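Local coordinates for hemolysin activator protein CdiB (Acinetobacter baumannii ACICU, PDB 6WIL), which probably acts as the outer-membrane transporter that secretes a CdiA-type toxin in contact-dependent growth inhibition, as a TpsB member of the Omp85 superfamily, at residues E20-Q23 / Q24-D27; D348-N352 / V353-K357; R368-G372 / N373-D377. All coordinates share one frame; numbering follows the deposited sequence.

How the contacts relate
None of the three contacts is a buried core. Contact 1 lies on helix 8-27, whose side chains touch barrel strands 251-261 and 266-279, whereas contacts 2 and 3 both use barrel strand 349-371, their centres about 47 Å apart. Helical bonds with a mixed apolar and polar surface mark contact 1. Contact 2 breaks the strand with a pair of turns near its hairpin with strand 329-346; contact 3 is the regular hairpin to strand 374-386. Although contacts 1 and 3 do not touch (nearest atoms about 6 Å), Arg-422 joins them, forming salt bridges with Asp-27 of contact 1 and Asp-377 of contact 3.

Contact 1 of 3, residues E20-Q23 / Q24-D27; sequences ELNQ and QLQD
Glu-20, Leu-21, Asn-22 and Gln-23 each accept, through the backbone O, a hydrogen bond from the N of the residue four places on, the regular alpha-helical pattern. The shortest, Asp-27 N to Gln-23 O, is 2.9 Å. The longest, Leu-25 N to Leu-21 O, is 3.1 Å. On one flank Leu-21 CD1 meets Leu-25 CD1 at 4.1 Å. Leu-21 places CG anti to its own N (chi1 167°), while Leu-25 swings CG beside its N, where it lies 3.4 Å from Leu-21 O. Branched and apolar, they suit the side of the helix that rests on Phe-272 of barrel strand 266-279. Helix 8-27 is the N-terminal helix of this TpsB transporter, consistent with the plug helix inside the barrel of FhaC, a family member. Another flank is polar. The extended Gln-24 chain runs back along the helix, carrying CG to 3.2 Å from Glu-20 O and NE2 to 3.6 Å from Glu-20 CG; amide and carboxylate planes are 26° apart. Further along, Asp-27 OD2 stands 3.8 Å from the aliphatic Gln-23 CG. It is also 3.2 Å from Gln-23 O, two acceptors that cannot bond, a strain probably offset by the salt bridge of OD2 with Arg-422. Gln-26, long enough to reach the barrel wall, accepts a hydrogen bond at OE1 from Gln-276 NE2.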
ATOM      1  N   GLU A  20      -7.304   6.506  -8.074  1.00 47.94           N
ATOM      2  CA  GLU A  20      -6.102   6.081  -8.783  1.00 55.80           C
ATOM      3  C   GLU A  20      -4.910   6.955  -8.412  1.00 55.75           C
ATOM      4  O   GLU A  20      -3.790   6.455  -8.253  1.00 49.94           O
ATOM      5  CB  GLU A  20      -6.350   6.104 -10.291  1.00 59.12           C
ATOM      6  CG  GLU A  20      -5.252   5.451 -11.114  1.00 82.22           C
ATOM      7  CD  GLU A  20      -5.754   4.947 -12.456  1.00 97.91           C
ATOM      8  OE1 GLU A  20      -5.463   5.591 -13.489  1.00 97.73           O
ATOM      9  OE2 GLU A  20      -6.454   3.912 -12.475  1.00 82.22           O
ATOM     10  N   LEU A  21      -5.139   8.261  -8.246  1.00 54.12           N
ATOM     11  CA  LEU A  21      -4.057   9.172  -7.879  1.00 51.15           C
ATOM     12  C   LEU A  21      -3.525   8.874  -6.482  1.00 45.31           C
ATOM     13  O   LEU A  21      -2.309   8.883  -6.263  1.00 42.51           O
ATOM     14  CB  LEU A  21      -4.538  10.621  -7.974  1.00 41.86           C
ATOM     15  CG  LEU A  21      -3.655  11.698  -7.330  1.00 44.62           C
ATOM     16  CD1 LEU A  21      -2.291  11.765  -7.993  1.00 38.54           C
ATOM     17  CD2 LEU A  21      -4.341  13.058  -7.371  1.00 54.82           C
ATOM     18  N   ASN A  22      -4.420   8.617  -5.524  1.00 43.42           N
ATOM     19  CA  ASN A  22      -3.980   8.303  -4.167  1.00 42.49           C
ATOM     20  C   ASN A  22      -3.203   6.995  -4.125  1.00 50.89           C
ATOM     21  O   ASN A  22      -2.239   6.863  -3.362  1.00 46.09           O
ATOM     22  CB  ASN A  22      -5.179   8.237  -3.223  1.00 50.06           C
ATOM     23  CG  ASN A  22      -5.387   9.523  -2.455  1.00 60.04           C
ATOM     24  OD1 ASN A  22      -4.431  10.233  -2.139  1.00 76.59           O
ATOM     25  ND2 ASN A  22      -6.640   9.831  -2.146  1.00 55.10           N
ATOM     26  N   GLN A  23      -3.609   6.016  -4.934  1.00 47.05           N
ATOM     27  CA  GLN A  23      -2.881   4.754  -4.980  1.00 50.46           C
ATOM     28  C   GLN A  23      -1.479   4.951  -5.542  1.00 40.22           C
ATOM     29  O   GLN A  23      -0.515   4.350  -5.055  1.00 45.02           O
ATOM     30  CB  GLN A  23      -3.656   3.731  -5.811  1.00 45.34           C
ATOM     31  CG  GLN A  23      -3.154   2.308  -5.649  1.00 48.72           C
ATOM     32  CD  GLN A  23      -3.321   1.797  -4.229  1.00 65.76           C
ATOM     33  OE1 GLN A  23      -2.370   1.783  -3.448  1.00 57.47           O
ATOM     34  NE2 GLN A  23      -4.538   1.378  -3.887  1.00 66.59           N
ATOM     35  N   GLN A  24      -1.346   5.798  -6.568  1.00 51.27           N
ATOM     36  CA  GLN A  24      -0.036   6.040  -7.163  1.00 39.75           C
ATOM     37  C   GLN A  24       0.893   6.768  -6.204  1.00 43.88           C
ATOM     38  O   GLN A  24       2.105   6.525  -6.215  1.00 48.48           O
ATOM     39  CB  GLN A  24      -0.188   6.833  -8.461  1.00 60.57           C
ATOM     40  CG  GLN A  24      -0.882   6.067  -9.574  1.00 73.01           C
ATOM     41  CD  GLN A  24      -1.223   6.943 -10.764  1.00 73.77           C
ATOM     42  OE1 GLN A  24      -0.917   8.136 -10.782  1.00 77.58           O
ATOM     43  NE2 GLN A  24      -1.866   6.354 -11.767  1.00 89.34           N
ATOM     44  N   LEU A  25       0.354   7.658  -5.369  1.00 42.05           N
ATOM     45  CA  LEU A  25       1.193   8.343  -4.392  1.00 45.80           C
ATOM     46  C   LEU A  25       1.631   7.397  -3.285  1.00 43.22           C
ATOM     47  O   LEU A  25       2.785   7.443  -2.843  1.00 46.05           O
ATOM     48  CB  LEU A  25       0.452   9.546  -3.811  1.00 40.88           C
ATOM     49  CG  LEU A  25       0.141  10.680  -4.783  1.00 44.21           C
ATOM     50  CD1 LEU A  25      -0.813  11.658  -4.136  1.00 47.80           C
ATOM     51  CD2 LEU A  25       1.421  11.381  -5.216  1.00 47.44           C
ATOM     52  N   GLN A  26       0.724   6.532  -2.821  1.00 48.16           N
ATOM     53  CA  GLN A  26       1.101   5.547  -1.812  1.00 47.62           C
ATOM     54  C   GLN A  26       2.126   4.568  -2.361  1.00 44.24           C
ATOM     55  O   GLN A  26       3.061   4.175  -1.653  1.00 41.76           O
ATOM     56  CB  GLN A  26      -0.134   4.803  -1.303  1.00 47.13           C
ATOM     57  CG  GLN A  26      -1.047   5.659  -0.444  1.00 48.88           C
ATOM     58  CD  GLN A  26      -0.270   6.565   0.498  1.00 71.20           C
ATOM     59  OE1 GLN A  26       0.444   6.096   1.388  1.00 63.67           O
ATOM     60  NE2 GLN A  26      -0.396   7.871   0.295  1.00 51.60           N
ATOM     61  N   ASP A  27       1.980   4.169  -3.626  1.00 43.09           N
ATOM     62  CA  ASP A  27       2.934   3.239  -4.214  1.00 41.00           C
ATOM     63  C   ASP A  27       4.316   3.854  -4.383  1.00 47.63           C
ATOM     64  O   ASP A  27       5.298   3.112  -4.496  1.00 55.45           O
ATOM     65  CB  ASP A  27       2.416   2.735  -5.562  1.00 47.39           C
ATOM     66  CG  ASP A  27       1.297   1.719  -5.414  1.00 60.07           C
ATOM     67  OD1 ASP A  27       1.239   1.040  -4.367  1.00 60.78           O
ATOM     68  OD2 ASP A  27       0.475   1.596  -6.348  1.00 74.52           O
TER

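Contact 2 of 3, residues D348-N352 / V353-K357; sequences DIEIN and VLHRK
Ile-351 sets its CG2 methyl against two neighbours at once, 4.0 Å from Val-353 CG2 and 3.9 Å from Leu-354 CG. Its side chain and that of Leu-354 run side by side, whereas Val-353 slants across. CG2 lies anti to the Ile-351 N, which turns the methyl along the chain toward both partners. Leu-354 is buried, which suits an apolar residue. Glu-350 reaches further: its extended chain (chi1 -177°) brings OE1 to 3.3 Å from His-355 CD2, at the ring edge and near its plane, with carboxylate and ring only 15° from parallel. The charged atoms are not in contact, yet the nearby acid might favour a protonated ring. Two backbone bonds fix the bend, Leu-354 N to Ile-351 O at 3.1 Å and His-355 N to Asn-352 O at 2.9 Å, each donor standing above the carbonyl plane. Glu-350, Ile-351 and Asn-352 also touch a crystal neighbour, so details may reflect the lattice. Backbone hydrogen bonds tie Ile-351 to Ser-344 and Arg-356 to Ser-342, so four residues stand opposite one on the neighbouring strand; overlapping beta turns take up the extra length, looping out of a barrel strand near its hairpin with strand 329-346.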
ATOM      1  N   ASP A 348     -26.159  30.146 -12.527  1.00 54.57           N
ATOM      2  CA  ASP A 348     -25.853  30.893 -11.310  1.00 59.81           C
ATOM      3  C   ASP A 348     -27.015  30.922 -10.321  1.00 52.46           C
ATOM      4  O   ASP A 348     -27.032  31.755  -9.408  1.00 57.14           O
ATOM      5  CB  ASP A 348     -25.399  32.324 -11.634  1.00 67.86           C
ATOM      6  CG  ASP A 348     -24.416  32.376 -12.793  1.00 78.33           C
ATOM      7  OD1 ASP A 348     -23.595  31.443 -12.926  1.00 78.44           O
ATOM      8  OD2 ASP A 348     -24.472  33.346 -13.579  1.00 75.96           O
ATOM      9  N   ILE A 349     -27.991  30.030 -10.469  1.00 47.64           N
ATOM     10  CA  ILE A 349     -29.055  29.847  -9.487  1.00 54.21           C
ATOM     11  C   ILE A 349     -28.841  28.498  -8.815  1.00 54.00           C
ATOM     12  O   ILE A 349     -28.733  27.469  -9.494  1.00 38.27           O
ATOM     13  CB  ILE A 349     -30.451  29.931 -10.126  1.00 55.43           C
ATOM     14  CG1 ILE A 349     -30.616  31.236 -10.910  1.00 52.50           C
ATOM     15  CG2 ILE A 349     -31.521  29.836  -9.051  1.00 52.54           C
ATOM     16  CD1 ILE A 349     -30.766  32.469 -10.035  1.00 42.55           C
ATOM     17  N   GLU A 350     -28.777  28.501  -7.485  1.00 51.92           N
ATOM     18  CA  GLU A 350     -28.478  27.285  -6.741  1.00 53.82           C
ATOM     19  C   GLU A 350     -29.696  26.374  -6.665  1.00 55.03           C
ATOM     20  O   GLU A 350     -30.820  26.826  -6.422  1.00 56.48           O
ATOM     21  CB  GLU A 350     -27.994  27.621  -5.330  1.00 48.63           C
ATOM     22  CG  GLU A 350     -27.588  26.401  -4.508  1.00 55.06           C
ATOM     23  CD  GLU A 350     -26.832  26.769  -3.243  1.00 64.32           C
ATOM     24  OE1 GLU A 350     -26.767  25.933  -2.315  1.00 67.88           O
ATOM     25  OE2 GLU A 350     -26.302  27.898  -3.178  1.00 89.10           O
ATOM     26  N   ILE A 351     -29.460  25.085  -6.883  1.00 48.09           N
ATOM     27  CA  ILE A 351     -30.475  24.054  -6.708  1.00 43.93           C
ATOM     28  C   ILE A 351     -30.371  23.562  -5.269  1.00 49.58           C
ATOM     29  O   ILE A 351     -29.435  22.835  -4.921  1.00 58.50           O
ATOM     30  CB  ILE A 351     -30.285  22.913  -7.714  1.00 39.03           C
ATOM     31  CG1 ILE A 351     -30.297  23.473  -9.140  1.00 49.83           C
ATOM     32  CG2 ILE A 351     -31.362  21.861  -7.541  1.00 49.77           C
ATOM     33  CD1 ILE A 351     -29.252  22.869 -10.044  1.00 44.40           C
ATOM     34  N   ASN A 352     -31.332  23.964  -4.431  1.00 43.37           N
ATOM     35  CA  ASN A 352     -31.227  23.730  -2.991  1.00 56.66           C
ATOM     36  C   ASN A 352     -31.132  22.244  -2.662  1.00 51.96           C
ATOM     37  O   ASN A 352     -30.265  21.827  -1.885  1.00 50.66           O
ATOM     38  CB  ASN A 352     -32.415  24.363  -2.264  1.00 40.68           C
ATOM     39  CG  ASN A 352     -32.255  25.863  -2.073  1.00 62.85           C
ATOM     40  OD1 ASN A 352     -31.496  26.517  -2.787  1.00 50.01           O
ATOM     41  ND2 ASN A 352     -32.969  26.412  -1.096  1.00 72.50           N
ATOM     42  N   VAL A 353     -32.011  21.425  -3.246  1.00 53.03           N
ATOM     43  CA  VAL A 353     -32.065  20.009  -2.891  1.00 59.81           C
ATOM     44  C   VAL A 353     -30.812  19.240  -3.282  1.00 64.24           C
ATOM     45  O   VAL A 353     -30.673  18.073  -2.897  1.00 56.34           O
ATOM     46  CB  VAL A 353     -33.297  19.328  -3.521  1.00 47.16           C
ATOM     47  CG1 VAL A 353     -34.576  19.917  -2.952  1.00 58.36           C
ATOM     48  CG2 VAL A 353     -33.266  19.460  -5.036  1.00 39.03           C
ATOM     49  N   LEU A 354     -29.896  19.853  -4.027  1.00 54.80           N
ATOM     50  CA  LEU A 354     -28.641  19.211  -4.389  1.00 54.60           C
ATOM     51  C   LEU A 354     -27.468  19.672  -3.536  1.00 55.32           C
ATOM     52  O   LEU A 354     -26.333  19.259  -3.791  1.00 63.23           O
ATOM     53  CB  LEU A 354     -28.330  19.449  -5.868  1.00 54.82           C
ATOM     54  CG  LEU A 354     -29.241  18.695  -6.834  1.00 54.01           C
ATOM     55  CD1 LEU A 354     -28.671  18.738  -8.240  1.00 47.68           C
ATOM     56  CD2 LEU A 354     -29.440  17.256  -6.370  1.00 45.69           C
ATOM     57  N   HIS A 355     -27.712  20.515  -2.536  1.00 44.65           N
ATOM     58  CA  HIS A 355     -26.675  20.910  -1.592  1.00 50.16           C
ATOM     59  C   HIS A 355     -26.475  19.783  -0.586  1.00 62.03           C
ATOM     60  O   HIS A 355     -27.396  19.446   0.167  1.00 52.54           O
ATOM     61  CB  HIS A 355     -27.062  22.208  -0.890  1.00 50.17           C
ATOM     62  CG  HIS A 355     -25.971  22.790  -0.046  1.00 63.06           C
ATOM     63  ND1 HIS A 355     -25.593  22.245   1.163  1.00 72.41           N
ATOM     64  CD2 HIS A 355     -25.185  23.877  -0.231  1.00 61.75           C
ATOM     65  CE1 HIS A 355     -24.617  22.968   1.683  1.00 84.57           C
ATOM     66  NE2 HIS A 355     -24.350  23.964   0.858  1.00 65.08           N
ATOM     67  N   ARG A 356     -25.281  19.196  -0.571  1.00 50.43           N
ATOM     68  CA  ARG A 356     -25.024  17.996   0.216  1.00 64.92           C
ATOM     69  C   ARG A 356     -23.760  18.173   1.041  1.00 46.74           C
ATOM     70  O   ARG A 356     -22.676  18.378   0.486  1.00 44.36           O
ATOM     71  CB  ARG A 356     -24.906  16.767  -0.691  1.00 60.77           C
ATOM     72  CG  ARG A 356     -26.237  16.322  -1.272  1.00 59.74           C
ATOM     73  CD  ARG A 356     -26.074  15.316  -2.398  1.00 66.22           C
ATOM     74  NE  ARG A 356     -25.504  15.914  -3.603  1.00 74.67           N
ATOM     75  CZ  ARG A 356     -25.789  15.513  -4.839  1.00 77.30           C
ATOM     76  NH1 ARG A 356     -25.226  16.111  -5.881  1.00 68.30           N
ATOM     77  NH2 ARG A 356     -26.652  14.526  -5.034  1.00 79.15           N
ATOM     78  N   LYS A 357     -23.904  18.098   2.360  1.00 46.50           N
ATOM     79  CA  LYS A 357     -22.782  17.957   3.278  1.00 58.86           C
ATOM     80  C   LYS A 357     -22.831  16.564   3.887  1.00 52.64           C
ATOM     81  O   LYS A 357     -23.869  16.154   4.417  1.00 53.98           O
ATOM     82  CB  LYS A 357     -22.822  19.009   4.390  1.00 43.39           C
ATOM     83  CG  LYS A 357     -22.792  20.453   3.926  1.00 63.54           C
ATOM     84  CD  LYS A 357     -22.654  21.382   5.127  1.00 73.11           C
ATOM     85  CE  LYS A 357     -23.036  22.814   4.789  1.00 75.84           C
ATOM     86  NZ  LYS A 357     -22.960  23.696   5.987  1.00 72.77           N
TER

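Contact 3 of 3, residues R368-G372 / N373-D377; sequences RQYLG and NAVLD
Arg-368 and Asp-377 form the close-packed end of this strand pair, their CA atoms 4.1 Å apart and Arg-368 CG 3.6 Å from Asp-377 CB. With CG anti to the backbone N (chi1 -160°), the arginine lays its methylenes alongside Asp-377 and Val-375; its guanidinium turns away from the carboxylate, which forms a salt bridge through OD1 with Arg-422 NE. On the same face the Tyr-370 ring runs beside Val-375, a beta-branched residue suited to a strand, with Tyr-370 CE1 3.9 Å from Val-375 CG1. Gln-369 and Leu-376, a hydrogen-bonded pair, clasp each other through both backbone groups. This is an antiparallel hairpin with a two-residue loop, Gly-372 and Asn-373, closed by a type II' turn; it joins neighbouring strands of the 16-stranded barrel, and its shortness fits the periplasmic side. Side-chain packing slackens there, Leu-371 leading away on the surface, but the backbone does not: Ala-374 N bonds to Leu-371 O at 2.9 Å and Leu-371 N to Ala-374 O at 3.1 Å. Gly-372 suits its corner because glycine readily adopts positive phi (62°). A water donates to Gly-372 O at 2.9 Å and to Ala-374 O at 3.3 Å, beside exposed Asn-373.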
ATOM      1  N   ARG A 368       0.430  -6.479   2.696  1.00 48.37           N
ATOM      2  CA  ARG A 368       1.276  -6.710   1.538  1.00 48.62           C
ATOM      3  C   ARG A 368       2.094  -7.965   1.804  1.00 48.54           C
ATOM      4  O   ARG A 368       2.560  -8.179   2.927  1.00 47.74           O
ATOM      5  CB  ARG A 368       2.191  -5.506   1.248  1.00 42.37           C
ATOM      6  CG  ARG A 368       2.722  -5.486  -0.178  1.00 62.49           C
ATOM      7  CD  ARG A 368       3.743  -4.383  -0.421  1.00 68.02           C
ATOM      8  NE  ARG A 368       3.226  -3.051  -0.125  1.00 79.52           N
ATOM      9  CZ  ARG A 368       3.649  -2.295   0.883  1.00 66.60           C
ATOM     10  NH1 ARG A 368       4.604  -2.738   1.689  1.00 60.76           N
ATOM     11  NH2 ARG A 368       3.123  -1.093   1.080  1.00 58.97           N
ATOM     12  N   GLN A 369       2.245  -8.803   0.783  1.00 54.48           N
ATOM     13  CA  GLN A 369       2.902 -10.093   0.937  1.00 51.08           C
ATOM     14  C   GLN A 369       3.831 -10.335  -0.241  1.00 52.19           C
ATOM     15  O   GLN A 369       3.468 -10.074  -1.392  1.00 48.93           O
ATOM     16  CB  GLN A 369       1.878 -11.234   1.038  1.00 42.07           C
ATOM     17  CG  GLN A 369       2.487 -12.623   1.200  1.00 60.26           C
ATOM     18  CD  GLN A 369       2.698 -13.009   2.651  1.00 54.53           C
ATOM     19  OE1 GLN A 369       1.856 -12.734   3.507  1.00 55.13           O
ATOM     20  NE2 GLN A 369       3.826 -13.650   2.933  1.00 63.17           N
ATOM     21  N   TYR A 370       5.030 -10.833   0.053  1.00 57.82           N
ATOM     22  CA  TYR A 370       6.029 -11.140  -0.961  1.00 54.32           C
ATOM     23  C   TYR A 370       6.304 -12.635  -0.982  1.00 55.75           C
ATOM     24  O   TYR A 370       6.404 -13.273   0.070  1.00 51.34           O
ATOM     25  CB  TYR A 370       7.343 -10.394  -0.706  1.00 59.67           C
ATOM     26  CG  TYR A 370       7.198  -8.903  -0.548  1.00 49.58           C
ATOM     27  CD1 TYR A 370       7.156  -8.068  -1.655  1.00 45.47           C
ATOM     28  CD2 TYR A 370       7.116  -8.326   0.713  1.00 45.29           C
ATOM     29  CE1 TYR A 370       7.026  -6.699  -1.512  1.00 52.30           C
ATOM     30  CE2 TYR A 370       6.989  -6.960   0.866  1.00 54.13           C
ATOM     31  CZ  TYR A 370       6.944  -6.152  -0.249  1.00 54.18           C
ATOM     32  OH  TYR A 370       6.816  -4.792  -0.094  1.00 61.89           O
ATOM     33  N   LEU A 371       6.427 -13.184  -2.186  1.00 52.91           N
ATOM     34  CA  LEU A 371       6.910 -14.546  -2.374  1.00 60.02           C
ATOM     35  C   LEU A 371       7.714 -14.569  -3.661  1.00 59.64           C
ATOM     36  O   LEU A 371       7.168 -14.311  -4.739  1.00 54.25           O
ATOM     37  CB  LEU A 371       5.758 -15.555  -2.425  1.00 73.11           C
ATOM     38  CG  LEU A 371       6.177 -17.018  -2.241  1.00 81.34           C
ATOM     39  CD1 LEU A 371       7.001 -17.184  -0.968  1.00 53.55           C
ATOM     40  CD2 LEU A 371       4.961 -17.931  -2.217  1.00 71.10           C
ATOM     41  N   GLY A 372       9.008 -14.859  -3.546  1.00 64.99           N
ATOM     42  CA  GLY A 372       9.882 -14.749  -4.700  1.00 62.47           C
ATOM     43  C   GLY A 372       9.919 -13.315  -5.188  1.00 64.28           C
ATOM     44  O   GLY A 372      10.208 -12.382  -4.431  1.00 77.20           O
ATOM     45  N   ASN A 373       9.615 -13.128  -6.471  1.00 62.35           N
ATOM     46  CA  ASN A 373       9.493 -11.803  -7.061  1.00 65.13           C
ATOM     47  C   ASN A 373       8.041 -11.373  -7.215  1.00 67.26           C
ATOM     48  O   ASN A 373       7.769 -10.368  -7.881  1.00 55.02           O
ATOM     49  CB  ASN A 373      10.198 -11.760  -8.417  1.00 71.40           C
ATOM     50  CG  ASN A 373      11.582 -12.372  -8.372  1.00 81.09           C
ATOM     51  OD1 ASN A 373      11.890 -13.291  -9.131  1.00 78.43           O
ATOM     52  ND2 ASN A 373      12.425 -11.867  -7.477  1.00 77.95           N
ATOM     53  N   ALA A 374       7.105 -12.114  -6.626  1.00 55.08           N
ATOM     54  CA  ALA A 374       5.691 -11.788  -6.716  1.00 56.99           C
ATOM     55  C   ALA A 374       5.270 -10.928  -5.532  1.00 50.62           C
ATOM     56  O   ALA A 374       5.746 -11.118  -4.408  1.00 47.27           O
ATOM     57  CB  ALA A 374       4.842 -13.058  -6.768  1.00 55.35           C
ATOM     58  N   VAL A 375       4.378  -9.978  -5.794  1.00 45.75           N
ATOM     59  CA  VAL A 375       3.857  -9.073  -4.777  1.00 51.71           C
ATOM     60  C   VAL A 375       2.344  -9.229  -4.734  1.00 45.49           C
ATOM     61  O   VAL A 375       1.684  -9.210  -5.779  1.00 43.40           O
ATOM     62  CB  VAL A 375       4.249  -7.611  -5.059  1.00 47.36           C
ATOM     63  CG1 VAL A 375       3.886  -6.726  -3.874  1.00 45.21           C
ATOM     64  CG2 VAL A 375       5.734  -7.506  -5.378  1.00 44.73           C
ATOM     65  N   LEU A 376       1.802  -9.389  -3.530  1.00 39.52           N
ATOM     66  CA  LEU A 376       0.360  -9.449  -3.319  1.00 51.17           C
ATOM     67  C   LEU A 376      -0.010  -8.442  -2.244  1.00 60.19           C
ATOM     68  O   LEU A 376       0.541  -8.484  -1.139  1.00 49.36           O
ATOM     69  CB  LEU A 376      -0.089 -10.854  -2.910  1.00 40.61           C
ATOM     70  CG  LEU A 376      -1.575 -10.982  -2.562  1.00 49.19           C
ATOM     71  CD1 LEU A 376      -2.426 -10.979  -3.821  1.00 47.64           C
ATOM     72  CD2 LEU A 376      -1.843 -12.226  -1.724  1.00 58.50           C
ATOM     73  N   ASP A 377      -0.933  -7.538  -2.562  1.00 50.28           N
ATOM     74  CA  ASP A 377      -1.361  -6.545  -1.591  1.00 54.72           C
ATOM     75  C   ASP A 377      -2.841  -6.250  -1.773  1.00 50.94           C
ATOM     76  O   ASP A 377      -3.378  -6.325  -2.881  1.00 56.15           O
ATOM     77  CB  ASP A 377      -0.547  -5.252  -1.704  1.00 43.27           C
ATOM     78  CG  ASP A 377      -0.752  -4.547  -3.023  1.00 55.06           C
ATOM     79  OD1 ASP A 377      -1.703  -3.744  -3.129  1.00 78.30           O
ATOM     80  OD2 ASP A 377       0.038  -4.796  -3.958  1.00 70.74           O
TER
HETATM   81  O   HOH W   1       8.777  -9.907  -4.441  1.00 52.80           O